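Long-range contacts in PKS (Streptomyces albus, PDB 4OQJ), which is an oxazolomycin ketosynthase that probably condenses acyl groups carried on acyl carrier protein to extend a polyketide chain: residues A[287-292]-A[439-444]; A[193-198]-A[372-377]; A[482-487]-A[692-697]; A[466-471]-A[513-518]. All coordinates share one frame; numbering follows the deposited sequence.

Contact 1: A[287-292]-A[439-444]; sequences VNNDGS and GGTNAH. With K (potassium ion), chain B.
The side-chain amide of Asn-442 meets two acceptors at its ND2. Asp-290 OD1 lies in the amide plane at 2.8 Å from ND2. Asn-288 OD1 lies 2.9 Å from the same ND2, and the amide planes of Asn-288 and Asn-442 stand 71° apart. The Asn-289 amide has Gly-440 O over one face, 3.4 Å from its CG. At its edge ND2 makes two in-plane bonds, to Gly-439 O and to Thr-441 OG1. Its other edge atom, OD1, accepts Gly-291 N at 2.7 Å, an Asx turn. The flat group is thus held at both ends. A water bridges Asp-290 OD2 and Asn-442 OD1, and Lys-294 forms a salt bridge with Asp-290 OD2. Paired antiparallel backbone bonds join Asn-288 and Asn-442. Beyond the turn, Ser-292 O binds a potassium ion at 2.8 Å, with Lys-294 O and Tyr-178 OH of the second subunit as further ligands. Thr-441 OG1 also bonds to Ser-186 O of the second subunit. Strands 280-289 and 441-448 are neighbours in the large mixed sheet. Helix 302-316 packs on Asn-288, and helix 195-209 packs on Val-287, Thr-441 and Ala-443.

Contact 2: A[193-198]-A[372-377]; sequences CSTSLV and LDTAAG
Two helix N-termini of the thiolase fold meet here, those of 195-209 and 376-390. Cys-193 sits just before the first, at the place where ketosynthases carry their nucleophilic cysteine. Ser-196 makes the main direct bond. Its OG donates to Thr-374 O at 2.9 Å, in the carbonyl plane and on a lone pair, with a C=O...OG angle of 135°. With OG anti to its own carbonyl carbon (chi1 -73°), the hydroxyl lies beside the backbone N. Both donors therefore face the same carbonyl, although the bond from Ser-196 N is long and weak. A water is gripped between the two turns. It donates to Cys-193 O and, at 2.8 Å, to Thr-374 O. It accepts from Ser-196 N at 3.1 Å and from Gly-377 N at 2.9 Å. This satisfies polar backbone atoms in a buried place. Gly-377 has no side chain, and its CA comes within 3.5 Å of Ser-196 CB. The CD2 branch of Leu-197 reaches Gly-377 O at 3.6 Å. Thr-374 CG2 lies against Thr-195, but Thr-374 has two conformers, so the tightness of that pair is doubtful. His-371 touches Cys-193, and its ND1 bonds to Asp-373 N. A bound glycerol, probably from crystallisation, lies about 3 Å from the Cys-193 side chain, consistent with a pocket there. The arrangement is consistent with a ketosynthase active site, as in relatives where the cysteine leads a buried helix and a histidine loop lies beside it.

Contact 3: A[482-487]-A[692-697]; sequences ADLARA and VPLPTY
Apolar contacts dominate where Pro-695 packs on helix 474-490. The proline belongs to a Leu-Pro-Thr-Tyr sequence that matches the linker motif by which polyketide synthase chains return to the ketosynthase. Its ring presses on one side of the helix. CG lies 3.6 Å from Ala-487 CB. One turn earlier, Pro-695 CB meets Asp-483 CB at 3.9 Å. Leu-484 reaches in from beside them, and its CD1 touches Leu-694 CD2 more loosely, at 4.4 Å. Helix 496-505 packs on both leucines through Leu-503.

The ring also meets the helix backbone: Pro-695 CG rests against the carbonyl Asp-483 O at 3.6 Å.

The polar link across the contact runs through water. Two waters each donate to Asp-483 OD2 and to Thr-696 O, closing a small ring of bonds. No direct hydrogen bond joins the segments. Thr-696 also packs on helix 105-121, and Tyr-697 N bonds to Glu-119 OE1, so the linker lies between helices 474-490 and 105-121.

The charged pair is internal to the helix. Arg-486 and Asp-483 form a salt bridge, which leaves the two carboxylate oxygens with different partners. Arg-486 NH1 meets OD1 of Asp-483 at 2.9 Å, on the anti side and 27° out of the carboxylate plane.

Contact 4: A[466-471]-A[513-518]; sequences LLVLSA and RRALVA
Leu-466 and Ala-515 touch on one face of an antiparallel strand pair. Leu-466 swings CG away from its own N (chi1 178°), which carries CD1 across to the other strand. CD1 lies 3.9 Å from Ala-515 CB and 4.0 Å from Val-517 CG2. Val-468 offers CG1 to the same methyl, at 4.1 Å from Ala-515 CB, so the alanine is approached from two residues of the facing strand. On this face also lie Ser-470 and Arg-513, with Ser-470 CB 4.0 Å from Arg-513 CG. Arg-513 stays extended from CG to NE, which takes its guanidinium to Trp-672. It makes a cation-pi contact with that ring and a hydrogen bond to its carbonyl. Helix 660-673 lies over this face.

The other face bears Leu-467, Leu-469, Arg-514 and Leu-516. Helices 474-490 and 521-530 pack on its leucines. Arg-514 bends at chi3 (-79°), which turns its guanidinium outward from the strand pair. There it forms a salt bridge with Asp-478 and hydrogen bonds to Thr-481 and Thr-538, joining the strand to helix 474-490 and strand 536-539.

The backbones are held by two pairs of bonds. Leu-467 N donates to Leu-516 O at 2.9 Å, and Leu-516 N returns a bond to Leu-467 O. Leu-469 and Arg-514 repeat the pattern. Strand 512-518 is the middle of a three-stranded antiparallel sheet packed by helices on both faces, as in the linker domain beside polyketide synthase ketosynthases.

How the contacts relate
From the N terminus, residues 193-198 come first, then 287-292. Contact 2 closes at 372-377 and contact 1 at 439-444, so these two loops cross. They also touch, as Ser-194 OG lies 2.8 Å from Thr-441 O, a probable hydrogen bond. Together they tie the large mixed sheet to the central helices, and both meet the second subunit. Contacts 4 and 3 follow in series. The loop from 466-471 closes at 513-518, while that from 482-487 closes at 692-697, so these cross too. Leu-469 and Leu-484 pack together there, joining the small sheet, helix 474-490 and the returning C-terminal chain. Contacts 1 and 4 are about 49 Å apart between centres.

Contact 1: A[287-292]-A[439-444]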
loop_
_atom_site.group_PDB
_atom_site.type_symbol
_atom_site.label_atom_id
_atom_site.label_comp_id
_atom_site.label_asym_id
_atom_site.label_seq_id
_atom_site.Cartn_x
_atom_site.Cartn_y
_atom_site.Cartn_z
ATOM N N VAL A 287 11.462 -0.767 -4.442
ATOM C CA VAL A 287 10.429 -0.222 -5.296
ATOM C C VAL A 287 10.780 1.223 -5.602
ATOM O O VAL A 287 11.196 1.957 -4.705
ATOM C CB VAL A 287 9.031 -0.289 -4.632
ATOM C CG1 VAL A 287 7.968 0.394 -5.516
ATOM C CG2 VAL A 287 8.657 -1.715 -4.328
ATOM N N ASN A 288 10.627 1.631 -6.861
ATOM C CA ASN A 288 10.788 3.016 -7.228
ATOM C C ASN A 288 9.785 3.368 -8.331
ATOM O O ASN A 288 8.934 2.545 -8.694
ATOM C CB ASN A 288 12.243 3.303 -7.648
ATOM C CG ASN A 288 12.612 2.699 -8.995
ATOM O OD1 ASN A 288 11.758 2.224 -9.724
ATOM N ND2 ASN A 288 13.903 2.738 -9.338
ATOM N N ASN A 289 9.847 4.595 -8.819
ATOM C CA ASN A 289 9.076 4.969 -10.003
ATOM C C ASN A 289 9.989 5.689 -10.972
ATOM O O ASN A 289 10.923 6.397 -10.557
ATOM C CB ASN A 289 7.867 5.837 -9.639
ATOM C CG ASN A 289 6.944 6.078 -10.821
ATOM O OD1 ASN A 289 7.205 6.941 -11.677
ATOM N ND2 ASN A 289 5.864 5.313 -10.885
ATOM N N ASP A 290 9.714 5.525 -12.264
ATOM C CA ASP A 290 10.489 6.191 -13.317
ATOM C C ASP A 290 10.457 7.712 -13.228
ATOM O O ASP A 290 11.397 8.396 -13.661
ATOM C CB ASP A 290 9.967 5.786 -14.694
ATOM C CG ASP A 290 10.186 4.323 -14.992
ATOM O OD1 ASP A 290 11.107 3.734 -14.397
ATOM O OD2 ASP A 290 9.433 3.773 -15.819
ATOM N N GLY A 291 9.363 8.252 -12.695
ATOM C CA GLY A 291 9.188 9.686 -12.691
ATOM C C GLY A 291 8.949 10.164 -14.112
ATOM O O GLY A 291 8.377 9.429 -14.926
ATOM N N SER A 292 9.391 11.378 -14.417
ATOM C CA SER A 292 9.012 12.045 -15.656
ATOM C C SER A 292 9.963 11.773 -16.816
ATOM O O SER A 292 9.604 11.995 -17.969
ATOM C CB SER A 292 8.940 13.566 -15.446
ATOM O OG SER A 292 7.879 13.903 -14.558
ATOM N N GLY A 439 2.806 2.810 -15.888
ATOM C CA GLY A 439 2.773 3.912 -14.942
ATOM C C GLY A 439 4.105 4.076 -14.233
ATOM O O GLY A 439 4.327 5.050 -13.487
ATOM N N GLY A 440 4.985 3.102 -14.439
ATOM C CA GLY A 440 6.392 3.255 -14.117
ATOM C C GLY A 440 6.834 2.878 -12.718
ATOM O O GLY A 440 7.959 3.199 -12.340
ATOM N N THR A 441 5.988 2.209 -11.942
ATOM C CA THR A 441 6.447 1.745 -10.636
ATOM C C THR A 441 7.126 0.392 -10.830
ATOM O O THR A 441 6.522 -0.557 -11.336
ATOM C CB THR A 441 5.311 1.676 -9.614
ATOM O OG1 THR A 441 5.007 3.010 -9.196
ATOM C CG2 THR A 441 5.721 0.859 -8.375
ATOM N N ASN A 442 8.405 0.348 -10.448
ATOM C CA ASN A 442 9.271 -0.805 -10.630
ATOM C C ASN A 442 9.560 -1.496 -9.325
ATOM O O ASN A 442 9.686 -0.846 -8.308
ATOM C CB ASN A 442 10.595 -0.377 -11.244
ATOM C CG ASN A 442 10.414 0.461 -12.488
ATOM O OD1 ASN A 442 9.716 0.059 -13.403
ATOM N ND2 ASN A 442 11.049 1.644 -12.524
ATOM N N ALA A 443 9.698 -2.815 -9.365
ATOM C CA ALA A 443 10.030 -3.596 -8.191
ATOM C C ALA A 443 11.036 -4.684 -8.544
ATOM O O ALA A 443 11.022 -5.219 -9.660
ATOM C CB ALA A 443 8.792 -4.206 -7.603
ATOM N N HIS A 444 11.919 -4.991 -7.601
ATOM C CA HIS A 444 12.868 -6.097 -7.747
ATOM C C HIS A 444 13.071 -6.723 -6.373
ATOM O O HIS A 444 13.203 -6.022 -5.373
ATOM C CB HIS A 444 14.190 -5.612 -8.335
ATOM C CG HIS A 444 15.135 -6.713 -8.737
ATOM N ND1 HIS A 444 15.051 -7.368 -9.951
ATOM C CD2 HIS A 444 16.196 -7.256 -8.090
ATOM C CE1 HIS A 444 16.033 -8.254 -10.038
ATOM N NE2 HIS A 444 16.747 -8.198 -8.928
HETATM K K K B . 7.834 12.839 -19.927
HETATM O O HOH W 1 9.517 1.146 -15.804
HETATM O O HOH W 2 6.770 13.059 -22.921
HETATM O O HOH W 3 5.933 13.689 -17.739
HETATM O O HOH W 4 8.719 15.525 -19.433
HETATM O O HOH W 5 10.731 13.703 -20.831
#

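Contact 2: A[193-198]-A[372-377]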
loop_
_atom_site.group_PDB
_atom_site.type_symbol
_atom_site.label_atom_id
_atom_site.label_comp_id
_atom_site.label_asym_id
_atom_site.label_seq_id
_atom_site.Cartn_x
_atom_site.Cartn_y
_atom_site.Cartn_z
ATOM N N CYS A 193 1.005 -3.734 -13.470
ATOM C CA CYS A 193 1.742 -4.988 -13.703
ATOM C C CYS A 193 2.740 -5.348 -12.612
ATOM O O CYS A 193 3.143 -6.505 -12.505
ATOM C CB CYS A 193 2.514 -4.934 -15.041
ATOM S SG CYS A 193 1.791 -3.899 -16.278
ATOM N N SER A 194 3.145 -4.374 -11.806
ATOM C CA SER A 194 4.094 -4.633 -10.718
ATOM C C SER A 194 3.445 -4.859 -9.359
ATOM O O SER A 194 4.148 -5.092 -8.359
ATOM C CB SER A 194 5.088 -3.475 -10.621
ATOM O OG SER A 194 4.410 -2.246 -10.455
ATOM N N THR A 195 2.114 -4.819 -9.318
ATOM C CA THR A 195 1.363 -4.965 -8.069
ATOM C C THR A 195 1.867 -6.078 -7.151
ATOM O O THR A 195 2.007 -5.874 -5.951
ATOM C CB THR A 195 -0.139 -5.231 -8.362
ATOM O OG1 THR A 195 -0.719 -4.062 -8.962
ATOM C CG2 THR A 195 -0.896 -5.592 -7.095
ATOM N N SER A 196 2.136 -7.258 -7.709
ATOM C CA SER A 196 2.533 -8.399 -6.891
ATOM C C SER A 196 3.751 -8.154 -6.042
ATOM O O SER A 196 3.759 -8.494 -4.857
ATOM C CB SER A 196 2.822 -9.634 -7.770
ATOM O OG SER A 196 1.637 -10.198 -8.280
ATOM N N LEU A 197 4.817 -7.662 -6.659
ATOM C CA LEU A 197 6.066 -7.465 -5.927
ATOM C C LEU A 197 6.042 -6.228 -5.041
ATOM O O LEU A 197 6.704 -6.196 -4.015
ATOM C CB LEU A 197 7.230 -7.402 -6.901
ATOM C CG LEU A 197 7.429 -8.656 -7.767
ATOM C CD1 LEU A 197 8.751 -8.553 -8.536
ATOM C CD2 LEU A 197 7.372 -9.961 -6.950
ATOM N N VAL A 198 5.270 -5.215 -5.414
ATOM C CA VAL A 198 5.030 -4.091 -4.508
ATOM C C VAL A 198 4.317 -4.585 -3.243
ATOM O O VAL A 198 4.680 -4.194 -2.136
ATOM C CB VAL A 198 4.222 -2.969 -5.194
ATOM C CG1 VAL A 198 3.874 -1.854 -4.212
ATOM C CG2 VAL A 198 5.013 -2.393 -6.376
ATOM N N LEU A 372 0.324 -12.202 -16.611
ATOM C CA LEU A 372 -0.789 -12.231 -15.651
ATOM C C LEU A 372 -1.111 -10.873 -15.044
ATOM O O LEU A 372 -1.823 -10.779 -14.034
ATOM C CB LEU A 372 -0.485 -13.244 -14.538
ATOM C CG LEU A 372 -0.994 -14.676 -14.775
ATOM C CD1 LEU A 372 -0.649 -15.156 -16.133
ATOM C CD2 LEU A 372 -0.437 -15.642 -13.741
ATOM N N ASP A 373 -0.600 -9.819 -15.660
ATOM C CA ASP A 373 -1.030 -8.466 -15.321
ATOM C C ASP A 373 -0.774 -8.186 -13.824
ATOM O O ASP A 373 0.367 -8.266 -13.387
ATOM C CB ASP A 373 -2.500 -8.300 -15.697
ATOM C CG ASP A 373 -2.938 -6.856 -15.733
ATOM O OD1 ASP A 373 -2.572 -6.160 -16.699
ATOM O OD2 ASP A 373 -3.659 -6.430 -14.802
ATOM N N THR A 374 -1.804 -7.893 -13.033
ATOM C CA THR A 374 -1.625 -7.638 -11.603
ATOM C C THR A 374 -0.885 -8.776 -10.898
ATOM O O THR A 374 -0.118 -8.551 -9.950
ATOM C CB THR A 374 -3.006 -7.429 -10.932
ATOM O OG1 THR A 374 -3.845 -6.660 -11.805
ATOM C CG2 THR A 374 -2.876 -6.718 -9.599
ATOM N N ALA A 375 -1.115 -9.997 -11.372
ATOM C CA ALA A 375 -0.524 -11.196 -10.770
ATOM C C ALA A 375 0.780 -11.650 -11.413
ATOM O O ALA A 375 1.280 -12.735 -11.104
ATOM C CB ALA A 375 -1.528 -12.338 -10.832
ATOM N N ALA A 376 1.325 -10.861 -12.329
ATOM C CA ALA A 376 2.497 -11.308 -13.088
ATOM C C ALA A 376 3.672 -11.572 -12.164
ATOM O O ALA A 376 4.396 -12.544 -12.332
ATOM C CB ALA A 376 2.879 -10.282 -14.143
ATOM N N GLY A 377 3.847 -10.698 -11.177
ATOM C CA GLY A 377 4.931 -10.832 -10.234
ATOM C C GLY A 377 4.804 -12.060 -9.356
ATOM O O GLY A 377 5.822 -12.594 -8.900
HETATM O O HOH W 6 2.588 -8.118 -10.622
#

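Contact 3: A[482-487]-A[692-697]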
loop_
_atom_site.group_PDB
_atom_site.type_symbol
_atom_site.label_atom_id
_atom_site.label_comp_id
_atom_site.label_asym_id
_atom_site.label_seq_id
_atom_site.Cartn_x
_atom_site.Cartn_y
_atom_site.Cartn_z
ATOM N N ALA A 482 -8.918 -38.773 0.822
ATOM C CA ALA A 482 -8.230 -39.357 -0.334
ATOM C C ALA A 482 -6.959 -38.578 -0.677
ATOM O O ALA A 482 -5.909 -39.173 -0.914
ATOM C CB ALA A 482 -9.163 -39.403 -1.526
ATOM N N ASP A 483 -7.045 -37.247 -0.687
ATOM C CA ASP A 483 -5.878 -36.406 -0.954
ATOM C C ASP A 483 -4.743 -36.660 0.034
ATOM O O ASP A 483 -3.574 -36.714 -0.355
ATOM C CB ASP A 483 -6.237 -34.906 -0.894
ATOM C CG ASP A 483 -7.105 -34.438 -2.067
ATOM O OD1 ASP A 483 -7.205 -35.158 -3.088
ATOM O OD2 ASP A 483 -7.682 -33.326 -1.963
ATOM N N LEU A 484 -5.070 -36.735 1.325
ATOM C CA LEU A 484 -4.037 -36.945 2.336
ATOM C C LEU A 484 -3.426 -38.328 2.162
ATOM O O LEU A 484 -2.210 -38.497 2.252
ATOM C CB LEU A 484 -4.605 -36.810 3.754
ATOM C CG LEU A 484 -3.567 -37.021 4.866
ATOM C CD1 LEU A 484 -2.465 -35.985 4.783
ATOM C CD2 LEU A 484 -4.208 -37.009 6.253
ATOM N N ALA A 485 -4.286 -39.314 1.932
ATOM C CA ALA A 485 -3.842 -40.688 1.674
ATOM C C ALA A 485 -2.830 -40.706 0.546
ATOM O O ALA A 485 -1.742 -41.266 0.681
ATOM C CB ALA A 485 -5.011 -41.560 1.333
ATOM N N ARG A 486 -3.202 -40.055 -0.555
ATOM C CA ARG A 486 -2.360 -39.972 -1.737
ATOM C C ARG A 486 -1.050 -39.287 -1.410
ATOM O O ARG A 486 0.014 -39.760 -1.792
ATOM C CB ARG A 486 -3.089 -39.221 -2.858
ATOM C CG ARG A 486 -2.371 -39.230 -4.216
ATOM C CD ARG A 486 -3.204 -38.556 -5.324
ATOM N NE ARG A 486 -4.625 -38.918 -5.260
ATOM C CZ ARG A 486 -5.609 -38.098 -4.886
ATOM N NH1 ARG A 486 -5.359 -36.834 -4.544
ATOM N NH2 ARG A 486 -6.861 -38.545 -4.857
ATOM N N ALA A 487 -1.111 -38.165 -0.702
ATOM C CA ALA A 487 0.115 -37.433 -0.389
ATOM C C ALA A 487 1.021 -38.281 0.515
ATOM O O ALA A 487 2.258 -38.218 0.441
ATOM C CB ALA A 487 -0.214 -36.092 0.273
ATOM N N VAL A 692 4.472 -28.626 7.931
ATOM C CA VAL A 692 4.917 -29.086 6.606
ATOM C C VAL A 692 3.788 -28.975 5.589
ATOM O O VAL A 692 2.609 -29.067 5.960
ATOM C CB VAL A 692 5.422 -30.545 6.649
ATOM C CG1 VAL A 692 6.610 -30.673 7.595
ATOM C CG2 VAL A 692 4.306 -31.505 7.095
ATOM N N PRO A 693 4.137 -28.802 4.303
ATOM C CA PRO A 693 3.113 -28.746 3.254
ATOM C C PRO A 693 2.302 -30.031 3.128
ATOM O O PRO A 693 2.878 -31.097 2.941
ATOM C CB PRO A 693 3.930 -28.501 1.975
ATOM C CG PRO A 693 5.207 -27.930 2.434
ATOM C CD PRO A 693 5.486 -28.569 3.758
ATOM N N LEU A 694 0.981 -29.922 3.238
ATOM C CA LEU A 694 0.080 -31.046 3.010
ATOM C C LEU A 694 -0.998 -30.562 2.049
ATOM O O LEU A 694 -1.074 -29.365 1.790
ATOM C CB LEU A 694 -0.536 -31.532 4.314
ATOM C CG LEU A 694 0.447 -32.056 5.359
ATOM C CD1 LEU A 694 -0.250 -32.235 6.681
ATOM C CD2 LEU A 694 1.045 -33.371 4.907
ATOM N N PRO A 695 -1.825 -31.474 1.508
ATOM C CA PRO A 695 -2.811 -30.982 0.538
ATOM C C PRO A 695 -3.743 -29.953 1.157
ATOM O O PRO A 695 -3.936 -29.966 2.371
ATOM C CB PRO A 695 -3.571 -32.242 0.129
ATOM C CG PRO A 695 -2.566 -33.368 0.344
ATOM C CD PRO A 695 -1.794 -32.953 1.572
ATOM N N THR A 696 -4.289 -29.079 0.317
ATOM C CA THR A 696 -5.112 -27.962 0.764
ATOM C C THR A 696 -6.586 -28.299 0.551
ATOM O O THR A 696 -6.909 -29.338 -0.031
ATOM C CB THR A 696 -4.697 -26.667 0.033
ATOM O OG1 THR A 696 -4.656 -26.871 -1.396
ATOM C CG2 THR A 696 -3.317 -26.273 0.492
ATOM N N TYR A 697 -7.470 -27.453 1.066
ATOM C CA TYR A 697 -8.893 -27.757 1.157
ATOM C C TYR A 697 -9.544 -28.014 -0.214
ATOM O O TYR A 697 -9.257 -27.305 -1.186
ATOM C CB TYR A 697 -9.627 -26.607 1.866
ATOM C CG TYR A 697 -11.050 -26.967 2.245
ATOM C CD1 TYR A 697 -11.328 -27.587 3.457
ATOM C CD2 TYR A 697 -12.111 -26.717 1.379
ATOM C CE1 TYR A 697 -12.621 -27.935 3.805
ATOM C CE2 TYR A 697 -13.419 -27.059 1.725
ATOM C CZ TYR A 697 -13.663 -27.674 2.945
ATOM O OH TYR A 697 -14.952 -28.038 3.307
HETATM O O HOH W 7 -7.197 -31.976 0.647
HETATM O O HOH W 8 -7.366 -30.168 -2.625
#

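Contact 4: A[466-471]-A[513-518]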
loop_
_atom_site.group_PDB
_atom_site.type_symbol
_atom_site.label_atom_id
_atom_site.label_comp_id
_atom_site.label_asym_id
_atom_site.label_seq_id
_atom_site.Cartn_x
_atom_site.Cartn_y
_atom_site.Cartn_z
ATOM N N LEU A 466 -2.240 -39.316 16.356
ATOM C CA LEU A 466 -3.620 -39.105 15.980
ATOM C C LEU A 466 -3.677 -38.113 14.827
ATOM O O LEU A 466 -3.277 -36.969 14.989
ATOM C CB LEU A 466 -4.430 -38.570 17.174
ATOM C CG LEU A 466 -5.901 -38.272 16.888
ATOM C CD1 LEU A 466 -6.645 -39.562 16.531
ATOM C CD2 LEU A 466 -6.545 -37.588 18.067
ATOM N N LEU A 467 -4.180 -38.557 13.682
ATOM C CA LEU A 467 -4.404 -37.688 12.527
ATOM C C LEU A 467 -5.852 -37.217 12.502
ATOM O O LEU A 467 -6.765 -38.039 12.576
ATOM C CB LEU A 467 -4.074 -38.432 11.236
ATOM C CG LEU A 467 -2.691 -39.077 11.163
ATOM C CD1 LEU A 467 -2.483 -39.684 9.781
ATOM C CD2 LEU A 467 -1.597 -38.061 11.477
ATOM N N VAL A 468 -6.069 -35.906 12.412
ATOM C CA VAL A 468 -7.429 -35.376 12.389
ATOM C C VAL A 468 -7.687 -34.602 11.089
ATOM O O VAL A 468 -6.811 -33.906 10.571
ATOM C CB VAL A 468 -7.712 -34.500 13.632
ATOM C CG1 VAL A 468 -7.616 -35.350 14.903
ATOM C CG2 VAL A 468 -6.773 -33.304 13.694
ATOM N N LEU A 469 -8.875 -34.804 10.532
ATOM C CA LEU A 469 -9.303 -34.137 9.306
ATOM C C LEU A 469 -10.684 -33.569 9.544
ATOM O O LEU A 469 -11.496 -34.180 10.244
ATOM C CB LEU A 469 -9.346 -35.109 8.120
ATOM C CG LEU A 469 -8.051 -35.493 7.402
ATOM C CD1 LEU A 469 -7.162 -36.340 8.278
ATOM C CD2 LEU A 469 -8.393 -36.255 6.133
ATOM N N SER A 470 -10.960 -32.399 8.977
ATOM C CA SER A 470 -12.315 -31.855 9.035
ATOM C C SER A 470 -12.610 -31.019 7.799
ATOM O O SER A 470 -11.717 -30.406 7.209
ATOM C CB SER A 470 -12.534 -31.038 10.321
ATOM O OG SER A 470 -11.757 -29.852 10.372
ATOM N N ALA A 471 -13.875 -31.038 7.402
ATOM C CA ALA A 471 -14.334 -30.318 6.231
ATOM C C ALA A 471 -15.755 -29.830 6.479
ATOM O O ALA A 471 -16.389 -30.212 7.463
ATOM C CB ALA A 471 -14.267 -31.200 4.999
ATOM N N ARG A 513 -16.051 -34.455 10.629
ATOM C CA ARG A 513 -14.739 -34.785 11.156
ATOM C C ARG A 513 -14.358 -36.245 10.987
ATOM O O ARG A 513 -15.214 -37.139 10.917
ATOM C CB ARG A 513 -14.679 -34.412 12.638
ATOM C CG ARG A 513 -14.973 -32.945 12.881
ATOM C CD ARG A 513 -14.741 -32.541 14.329
ATOM N NE ARG A 513 -15.028 -31.120 14.536
ATOM C CZ ARG A 513 -14.965 -30.498 15.716
ATOM N NH1 ARG A 513 -14.638 -31.162 16.814
ATOM N NH2 ARG A 513 -15.229 -29.201 15.794
ATOM N N ARG A 514 -13.049 -36.476 10.945
ATOM C CA ARG A 514 -12.509 -37.820 10.794
ATOM C C ARG A 514 -11.203 -37.907 11.536
ATOM O O ARG A 514 -10.472 -36.919 11.631
ATOM C CB ARG A 514 -12.307 -38.171 9.323
ATOM C CG ARG A 514 -11.828 -39.608 9.078
ATOM C CD ARG A 514 -12.033 -39.969 7.632
ATOM N NE ARG A 514 -13.426 -40.309 7.365
ATOM C CZ ARG A 514 -14.044 -40.129 6.199
ATOM N NH1 ARG A 514 -13.398 -39.591 5.176
ATOM N NH2 ARG A 514 -15.321 -40.487 6.060
ATOM N N ALA A 515 -10.912 -39.076 12.091
ATOM C CA ALA A 515 -9.647 -39.257 12.793
ATOM C C ALA A 515 -9.177 -40.700 12.754
ATOM O O ALA A 515 -9.963 -41.637 12.601
ATOM C CB ALA A 515 -9.758 -38.779 14.236
ATOM N N LEU A 516 -7.873 -40.854 12.906
ATOM C CA LEU A 516 -7.222 -42.145 12.767
ATOM C C LEU A 516 -5.981 -42.165 13.622
ATOM O O LEU A 516 -5.175 -41.248 13.560
ATOM C CB LEU A 516 -6.844 -42.409 11.310
ATOM C CG LEU A 516 -5.883 -43.573 11.090
ATOM C CD1 LEU A 516 -6.620 -44.864 11.341
ATOM C CD2 LEU A 516 -5.275 -43.537 9.700
ATOM N N VAL A 517 -5.812 -43.217 14.411
ATOM C CA VAL A 517 -4.561 -43.426 15.123
ATOM C C VAL A 517 -3.649 -44.272 14.232
ATOM O O VAL A 517 -4.015 -45.378 13.846
ATOM C CB VAL A 517 -4.771 -44.151 16.480
ATOM C CG1 VAL A 517 -3.443 -44.352 17.186
ATOM C CG2 VAL A 517 -5.743 -43.382 17.369
ATOM N N ALA A 518 -2.457 -43.779 13.938
ATOM C CA ALA A 518 -1.578 -44.476 13.014
ATOM C C ALA A 518 -0.208 -44.643 13.621
ATOM O O ALA A 518 0.212 -43.854 14.466
ATOM C CB ALA A 518 -1.485 -43.716 11.689
#